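Local coordinates for protein MHC class I antigen (Anolis carolinensis, PDB 7CPO) that probably presents peptides to T cells as the heavy chain of a reptilian MHC class I complex with beta2-microglobulin, at residues Leu182-Lys194 and Val263-Trp276. Residues are numbered along the deposited sequence; the frame is centred on the assembly and turned at random. Where two conformers were deposited one is given.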
ATOM      1  N   LEU A 182     -10.334 -11.700  -8.424  1.00 23.27           N
ATOM      2  CA  LEU A 182     -10.960 -12.686  -7.559  1.00 24.79           C
ATOM      3  C   LEU A 182     -10.251 -14.031  -7.621  1.00 25.92           C
ATOM      4  O   LEU A 182     -10.795 -15.033  -7.154  1.00 31.52           O
ATOM      5  CB  LEU A 182     -12.438 -12.821  -7.930  1.00 25.64           C
ATOM      6  CG  LEU A 182     -13.122 -11.443  -8.001  1.00 26.19           C
ATOM      7  CD1 LEU A 182     -14.525 -11.536  -8.537  1.00 26.65           C
ATOM      8  CD2 LEU A 182     -13.107 -10.731  -6.657  1.00 18.95           C
ATOM      9  N   ARG A 183      -9.045 -14.071  -8.173  1.00 25.68           N
ATOM     10  CA  ARG A 183      -8.265 -15.293  -8.210  1.00 30.77           C
ATOM     11  C   ARG A 183      -7.758 -15.642  -6.810  1.00 32.39           C
ATOM     12  O   ARG A 183      -7.789 -14.829  -5.879  1.00 23.05           O
ATOM     13  CB  ARG A 183      -7.089 -15.138  -9.169  1.00 25.17           C
ATOM     14  CG  ARG A 183      -5.896 -14.386  -8.556  1.00 25.32           C
ATOM     15  CD  ARG A 183      -4.877 -14.038  -9.640  1.00 16.60           C
ATOM     16  NE  ARG A 183      -3.590 -13.609  -9.098  1.00 18.28           N
ATOM     17  CZ  ARG A 183      -3.345 -12.426  -8.541  1.00 23.16           C
ATOM     18  NH1 ARG A 183      -4.305 -11.515  -8.420  1.00 25.04           N
ATOM     19  NH2 ARG A 183      -2.126 -12.160  -8.096  1.00 21.07           N
ATOM     20  N   THR A 184      -7.288 -16.875  -6.659  1.00 25.91           N
ATOM     21  CA  THR A 184      -6.565 -17.267  -5.455  1.00 33.13           C
ATOM     22  C   THR A 184      -5.250 -17.889  -5.888  1.00 27.80           C
ATOM     23  O   THR A 184      -5.206 -18.645  -6.862  1.00 35.38           O
ATOM     24  CB  THR A 184      -7.352 -18.261  -4.562  1.00 29.30           C
ATOM     25  OG1 THR A 184      -7.412 -19.536  -5.212  1.00 53.86           O
ATOM     26  CG2 THR A 184      -8.777 -17.775  -4.303  1.00 32.14           C
ATOM     27  N   GLU A 185      -4.176 -17.538  -5.188  1.00 30.21           N
ATOM     28  CA  GLU A 185      -2.868 -18.145  -5.396  1.00 30.02           C
ATOM     29  C   GLU A 185      -2.435 -18.830  -4.103  1.00 25.06           C
ATOM     30  O   GLU A 185      -2.545 -18.245  -3.022  1.00 23.24           O
ATOM     31  CB  GLU A 185      -1.844 -17.103  -5.844  1.00 22.86           C
ATOM     32  CG  GLU A 185      -2.224 -16.419  -7.149  1.00 24.99           C
ATOM     33  CD  GLU A 185      -1.022 -16.052  -8.022  1.00 34.92           C
ATOM     34  OE1 GLU A 185      -0.092 -16.886  -8.153  1.00 36.37           O
ATOM     35  OE2 GLU A 185      -1.018 -14.929  -8.590  1.00 33.41           O
ATOM     36  N   VAL A 186      -1.948 -20.064  -4.224  1.00 33.94           N
ATOM     37  CA  VAL A 186      -1.703 -20.922  -3.052  1.00 30.70           C
ATOM     38  C   VAL A 186      -0.450 -20.451  -2.318  1.00 23.24           C
ATOM     39  O   VAL A 186       0.593 -20.240  -2.951  1.00 25.54           O
ATOM     40  CB  VAL A 186      -1.570 -22.381  -3.480  1.00 34.70           C
ATOM     41  CG1 VAL A 186      -1.362 -23.265  -2.261  1.00 29.68           C
ATOM     42  CG2 VAL A 186      -2.801 -22.819  -4.259  1.00 33.44           C
ATOM     43  N   PRO A 187      -0.507 -20.246  -1.003  1.00 26.14           N
ATOM     44  CA  PRO A 187       0.718 -19.970  -0.245  1.00 27.96           C
ATOM     45  C   PRO A 187       1.751 -21.078  -0.410  1.00 29.85           C
ATOM     46  O   PRO A 187       1.424 -22.259  -0.565  1.00 16.17           O
ATOM     47  CB  PRO A 187       0.232 -19.889   1.207  1.00 27.68           C
ATOM     48  CG  PRO A 187      -1.231 -19.665   1.115  1.00 25.79           C
ATOM     49  CD  PRO A 187      -1.690 -20.327  -0.134  1.00 20.20           C
ATOM     50  N   GLU A 188       3.012 -20.666  -0.380  1.00 33.41           N
ATOM     51  CA  GLU A 188       4.174 -21.539  -0.484  1.00 31.84           C
ATOM     52  C   GLU A 188       4.914 -21.416   0.840  1.00 26.17           C
ATOM     53  O   GLU A 188       5.521 -20.371   1.113  1.00 25.86           O
ATOM     54  CB  GLU A 188       5.056 -21.135  -1.675  1.00 28.91           C
ATOM     55  CG  GLU A 188       4.297 -21.028  -3.012  1.00 36.28           C
ATOM     56  CD  GLU A 188       4.692 -19.813  -3.889  1.00 45.45           C
ATOM     57  OE1 GLU A 188       5.826 -19.292  -3.770  1.00 46.78           O
ATOM     58  OE2 GLU A 188       3.855 -19.383  -4.716  1.00 46.82           O
ATOM     59  N   VAL A 189       4.853 -22.473   1.655  1.00 24.11           N
ATOM     60  CA  VAL A 189       5.313 -22.464   3.046  1.00 24.85           C
ATOM     61  C   VAL A 189       6.602 -23.263   3.168  1.00 31.71           C
ATOM     62  O   VAL A 189       6.640 -24.453   2.832  1.00 33.25           O
ATOM     63  CB  VAL A 189       4.258 -23.053   3.994  1.00 32.80           C
ATOM     64  CG1 VAL A 189       4.684 -22.844   5.455  1.00 28.71           C
ATOM     65  CG2 VAL A 189       2.887 -22.467   3.710  1.00 33.80           C
ATOM     66  N   LYS A 190       7.639 -22.631   3.698  1.00 33.80           N
ATOM     67  CA  LYS A 190       8.937 -23.267   3.860  1.00 32.99           C
ATOM     68  C   LYS A 190       9.454 -22.970   5.260  1.00 29.59           C
ATOM     69  O   LYS A 190       9.483 -21.813   5.681  1.00 29.64           O
ATOM     70  CB  LYS A 190       9.914 -22.763   2.783  1.00 31.61           C
ATOM     71  CG  LYS A 190      11.358 -23.160   2.975  1.00 30.84           C
ATOM     72  CD  LYS A 190      11.812 -23.957   1.777  1.00 39.93           C
ATOM     73  CE  LYS A 190      13.300 -24.253   1.801  1.00 36.17           C
ATOM     74  NZ  LYS A 190      14.078 -23.024   1.587  1.00 40.88           N
ATOM     75  N   VAL A 191       9.842 -24.004   5.989  1.00 29.11           N
ATOM     76  CA  VAL A 191      10.396 -23.852   7.333  1.00 31.53           C
ATOM     77  C   VAL A 191      11.901 -24.036   7.259  1.00 28.18           C
ATOM     78  O   VAL A 191      12.383 -25.057   6.758  1.00 36.12           O
ATOM     79  CB  VAL A 191       9.786 -24.856   8.333  1.00 33.98           C
ATOM     80  CG1 VAL A 191      10.320 -24.577   9.729  1.00 26.03           C
ATOM     81  CG2 VAL A 191       8.271 -24.796   8.325  1.00 27.09           C
ATOM     82  N   THR A 192      12.643 -23.065   7.770  1.00 24.05           N
ATOM     83  CA  THR A 192      14.073 -23.202   7.952  1.00 24.26           C
ATOM     84  C   THR A 192      14.434 -23.106   9.439  1.00 41.06           C
ATOM     85  O   THR A 192      13.599 -22.803  10.299  1.00 39.46           O
ATOM     86  CB  THR A 192      14.820 -22.146   7.134  1.00 33.33           C
ATOM     87  OG1 THR A 192      14.325 -20.848   7.482  1.00 40.44           O
ATOM     88  CG2 THR A 192      14.634 -22.395   5.631  1.00 19.06           C
ATOM     89  N   ARG A 193      15.709 -23.370   9.730  1.00 44.08           N
ATOM     90  CA  ARG A 193      16.241 -23.476  11.082  1.00 38.74           C
ATOM     91  C   ARG A 193      17.586 -22.772  11.094  1.00 29.54           C
ATOM     92  O   ARG A 193      18.424 -23.064  10.240  1.00 29.20           O
ATOM     93  CB  ARG A 193      16.389 -24.953  11.471  1.00 38.88           C
ATOM     94  CG  ARG A 193      17.076 -25.211  12.789  1.00 43.30           C
ATOM     95  CD  ARG A 193      17.501 -26.671  12.862  1.00 39.77           C
ATOM     96  NE  ARG A 193      18.660 -26.920  12.017  1.00 44.77           N
ATOM     97  CZ  ARG A 193      19.913 -26.674  12.381  1.00 43.53           C
ATOM     98  NH1 ARG A 193      20.173 -26.186  13.588  1.00 50.24           N
ATOM     99  NH2 ARG A 193      20.909 -26.925  11.542  1.00 47.48           N
ATOM    100  N   LYS A 194      17.816 -21.870  12.051  1.00 34.69           N
ATOM    101  CA  LYS A 194      18.855 -20.857  11.860  1.00 42.69           C
ATOM    102  C   LYS A 194      20.208 -21.183  12.493  1.00 67.48           C
ATOM    103  O   LYS A 194      21.201 -21.305  11.767  1.00 84.09           O
ATOM    104  CB  LYS A 194      18.349 -19.493  12.333  1.00 49.85           C
ATOM    105  CG  LYS A 194      17.791 -18.680  11.175  1.00 49.95           C
ATOM    106  CD  LYS A 194      18.867 -17.910  10.422  1.00 55.40           C
ATOM    107  CE  LYS A 194      18.917 -16.461  10.882  1.00 49.05           C
ATOM    108  NZ  LYS A 194      20.066 -15.731  10.287  1.00 48.03           N
ATOM    109  N   VAL A 263      -0.856 -22.554   8.866  1.00 29.11           N
ATOM    110  CA  VAL A 263      -1.217 -21.557   7.861  1.00 35.04           C
ATOM    111  C   VAL A 263      -2.637 -21.820   7.366  1.00 35.86           C
ATOM    112  O   VAL A 263      -2.958 -22.937   6.942  1.00 29.92           O
ATOM    113  CB  VAL A 263      -0.228 -21.563   6.675  1.00 35.13           C
ATOM    114  CG1 VAL A 263      -0.645 -20.531   5.630  1.00 28.58           C
ATOM    115  CG2 VAL A 263       1.181 -21.291   7.157  1.00 29.51           C
ATOM    116  N   GLU A 264      -3.483 -20.789   7.407  1.00 29.89           N
ATOM    117  CA  GLU A 264      -4.845 -20.866   6.882  1.00 34.32           C
ATOM    118  C   GLU A 264      -5.037 -19.776   5.834  1.00 29.16           C
ATOM    119  O   GLU A 264      -4.675 -18.613   6.063  1.00 20.01           O
ATOM    120  CB  GLU A 264      -5.896 -20.729   8.000  1.00 26.21           C
ATOM    121  N   HIS A 265      -5.622 -20.148   4.695  1.00 30.93           N
ATOM    122  CA  HIS A 265      -5.753 -19.232   3.573  1.00 31.84           C
ATOM    123  C   HIS A 265      -6.797 -19.764   2.603  1.00 33.07           C
ATOM    124  O   HIS A 265      -7.019 -20.976   2.521  1.00 33.45           O
ATOM    125  CB  HIS A 265      -4.406 -19.060   2.867  1.00 33.72           C
ATOM    126  CG  HIS A 265      -4.380 -17.959   1.854  1.00 33.61           C
ATOM    127  ND1 HIS A 265      -4.691 -18.160   0.526  1.00 29.99           N
ATOM    128  CD2 HIS A 265      -4.053 -16.650   1.970  1.00 33.05           C
ATOM    129  CE1 HIS A 265      -4.560 -17.023  -0.131  1.00 29.43           C
ATOM    130  NE2 HIS A 265      -4.172 -16.091   0.722  1.00 28.22           N
ATOM    131  N   ASP A 266      -7.414 -18.845   1.845  1.00 31.40           N
ATOM    132  CA  ASP A 266      -8.380 -19.245   0.816  1.00 35.29           C
ATOM    133  C   ASP A 266      -7.796 -20.239  -0.196  1.00 40.26           C
ATOM    134  O   ASP A 266      -8.538 -21.035  -0.784  1.00 33.86           O
ATOM    135  CB  ASP A 266      -8.901 -18.016   0.068  1.00 42.54           C
ATOM    136  CG  ASP A 266      -9.834 -17.154   0.904  1.00 42.62           C
ATOM    137  OD1 ASP A 266     -10.103 -17.482   2.086  1.00 44.99           O
ATOM    138  OD2 ASP A 266     -10.315 -16.142   0.351  1.00 39.18           O
ATOM    139  N   GLY A 267      -6.486 -20.195  -0.442  1.00 36.38           N
ATOM    140  CA  GLY A 267      -5.904 -21.155  -1.362  1.00 34.58           C
ATOM    141  C   GLY A 267      -5.781 -22.558  -0.810  1.00 38.20           C
ATOM    142  O   GLY A 267      -5.520 -23.489  -1.579  1.00 40.01           O
ATOM    143  N   LEU A 268      -5.958 -22.728   0.500  1.00 49.11           N
ATOM    144  CA  LEU A 268      -5.812 -24.021   1.160  1.00 44.63           C
ATOM    145  C   LEU A 268      -7.195 -24.511   1.559  1.00 42.17           C
ATOM    146  O   LEU A 268      -7.785 -23.991   2.521  1.00 36.15           O
ATOM    147  CB  LEU A 268      -4.910 -23.909   2.394  1.00 33.26           C
ATOM    148  CG  LEU A 268      -3.578 -23.187   2.217  1.00 27.83           C
ATOM    149  CD1 LEU A 268      -2.904 -23.043   3.549  1.00 24.07           C
ATOM    150  CD2 LEU A 268      -2.693 -23.926   1.248  1.00 23.29           C
ATOM    151  N   PRO A 269      -7.764 -25.488   0.855  1.00 43.23           N
ATOM    152  CA  PRO A 269      -9.029 -26.063   1.339  1.00 40.11           C
ATOM    153  C   PRO A 269      -8.897 -26.615   2.755  1.00 56.44           C
ATOM    154  O   PRO A 269      -9.808 -26.433   3.570  1.00 61.27           O
ATOM    155  CB  PRO A 269      -9.339 -27.143   0.292  1.00 37.47           C
ATOM    156  CG  PRO A 269      -7.991 -27.458  -0.346  1.00 37.08           C
ATOM    157  CD  PRO A 269      -7.258 -26.156  -0.359  1.00 36.50           C
ATOM    158  N   ASN A 270      -7.739 -27.264   3.095  1.00 45.88           N
ATOM    159  CA  ASN A 270      -7.410 -27.602   4.479  1.00 40.87           C
ATOM    160  C   ASN A 270      -6.224 -26.774   4.955  1.00 37.21           C
ATOM    161  O   ASN A 270      -5.327 -26.481   4.166  1.00 38.25           O
ATOM    162  CB  ASN A 270      -7.056 -29.086   4.637  1.00 48.95           C
ATOM    163  CG  ASN A 270      -7.820 -29.971   3.689  1.00 56.64           C
ATOM    164  OD1 ASN A 270      -9.023 -30.177   3.859  1.00 53.57           O
ATOM    165  ND2 ASN A 270      -7.130 -30.501   2.675  1.00 48.65           N
ATOM    166  N   PRO A 271      -6.169 -26.392   6.227  1.00 45.50           N
ATOM    167  CA  PRO A 271      -4.967 -25.712   6.721  1.00 40.26           C
ATOM    168  C   PRO A 271      -3.762 -26.640   6.623  1.00 38.80           C
ATOM    169  O   PRO A 271      -3.902 -27.862   6.636  1.00 41.89           O
ATOM    170  CB  PRO A 271      -5.316 -25.377   8.180  1.00 40.73           C
ATOM    171  CG  PRO A 271      -6.821 -25.485   8.266  1.00 36.02           C
ATOM    172  CD  PRO A 271      -7.189 -26.559   7.276  1.00 37.91           C
ATOM    173  N   VAL A 272      -2.571 -26.052   6.488  1.00 28.26           N
ATOM    174  CA  VAL A 272      -1.327 -26.818   6.468  1.00 35.55           C
ATOM    175  C   VAL A 272      -0.573 -26.585   7.773  1.00 41.47           C
ATOM    176  O   VAL A 272      -0.676 -25.523   8.400  1.00 34.72           O
ATOM    177  CB  VAL A 272      -0.425 -26.473   5.261  1.00 35.02           C
ATOM    178  CG1 VAL A 272      -1.169 -26.681   3.955  1.00 25.53           C
ATOM    179  CG2 VAL A 272       0.092 -25.052   5.362  1.00 30.93           C
ATOM    180  N   ASP A 273       0.185 -27.605   8.184  1.00 33.52           N
ATOM    181  CA  ASP A 273       1.049 -27.551   9.360  1.00 27.78           C
ATOM    182  C   ASP A 273       2.417 -28.060   8.933  1.00 34.66           C
ATOM    183  O   ASP A 273       2.575 -29.252   8.643  1.00 27.38           O
ATOM    184  CB  ASP A 273       0.499 -28.400  10.507  1.00 33.70           C
ATOM    185  CG  ASP A 273      -0.859 -27.956  10.967  1.00 38.11           C
ATOM    186  OD1 ASP A 273      -0.932 -27.221  11.974  1.00 40.93           O
ATOM    187  OD2 ASP A 273      -1.853 -28.338  10.312  1.00 48.79           O
ATOM    188  N   VAL A 274       3.406 -27.172   8.911  1.00 28.67           N
ATOM    189  CA  VAL A 274       4.728 -27.476   8.376  1.00 38.65           C
ATOM    190  C   VAL A 274       5.752 -27.425   9.506  1.00 31.68           C
ATOM    191  O   VAL A 274       5.828 -26.436  10.245  1.00 27.45           O
ATOM    192  CB  VAL A 274       5.090 -26.514   7.229  1.00 34.16           C
ATOM    193  CG1 VAL A 274       6.238 -27.058   6.411  1.00 21.22           C
ATOM    194  CG2 VAL A 274       3.883 -26.318   6.336  1.00 34.26           C
ATOM    195  N   ALA A 275       6.531 -28.498   9.638  1.00 38.64           N
ATOM    196  CA  ALA A 275       7.634 -28.607  10.587  1.00 35.43           C
ATOM    197  C   ALA A 275       8.965 -28.511   9.856  1.00 29.51           C
ATOM    198  O   ALA A 275       9.034 -28.551   8.625  1.00 42.11           O
ATOM    199  CB  ALA A 275       7.565 -29.925  11.361  1.00 35.99           C
ATOM    200  N   TRP A 276      10.036 -28.395  10.625  1.00 29.41           N
ATOM    201  CA  TRP A 276      11.364 -28.356  10.016  1.00 37.01           C
ATOM    202  C   TRP A 276      11.715 -29.692   9.338  1.00 43.57           C
ATOM    203  O   TRP A 276      11.321 -30.783   9.773  1.00 35.14           O
ATOM    204  CB  TRP A 276      12.428 -27.997  11.046  1.00 23.40           C
ATOM    205  CG  TRP A 276      13.800 -28.007  10.478  1.00 38.09           C
ATOM    206  CD1 TRP A 276      14.348 -27.085   9.630  1.00 36.30           C
ATOM    207  CD2 TRP A 276      14.807 -28.998  10.698  1.00 49.16           C
ATOM    208  NE1 TRP A 276      15.639 -27.435   9.317  1.00 33.77           N
ATOM    209  CE2 TRP A 276      15.947 -28.607   9.958  1.00 45.60           C
ATOM    210  CE3 TRP A 276      14.858 -30.181  11.447  1.00 43.97           C
ATOM    211  CZ2 TRP A 276      17.124 -29.356   9.951  1.00 40.86           C
ATOM    212  CZ3 TRP A 276      16.026 -30.925  11.434  1.00 37.51           C
ATOM    213  CH2 TRP A 276      17.143 -30.506  10.695  1.00 41.11           C
ATOM    214  OXT TRP A 276      12.395 -29.703   8.303  1.00 48.30           O
TER
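V189 and V191 of strand 188-193 meet V263, V272 and V274 across the two sheets of the immunoglobulin C1-set domain, along the sandwich edge where strands 188-193 and 272-274 run nearly parallel, 22° apart. Compact beta-branched valines suit facing strands. V189 splits its branches: the V189 and V274 side chains cross, with V189 CG1, anti to the backbone N, 3.7 Å from V274 CG2, while V189 CG2 reaches V263 CG2 as those two side chains pass in opposite directions. Two residues on, V191 CG2 lies 3.6 Å from V274 CG1.

At the C-terminal end R193 crosses the indole of W276. R193 CB sits over the five-membered ring of W276, a CH-pi contact 3.7 Å from the centroid; the arginine chain then bends at chi3 (74°), bringing R193 NE 3.5 Å from W276 CZ2 with the guanidinium plane steeply inclined (80°) to the indole. Salt bridges to D196 and E201 hold the guanidinium.

At the other end the rigid ring of P187 lays P187 CG over one face of the H265 ring, 3.7 Å from H265 CG. The imidazole is fixed by ND1, which accepts from G267 N (2.9 Å), and by NE2, hydrogen-bonded to P212 O. With apolar and CH-pi contacts joining the segments, cohesion here probably rests on van der Waals fit and burial of valine and proline surfaces, the W276 end being more open to solvent.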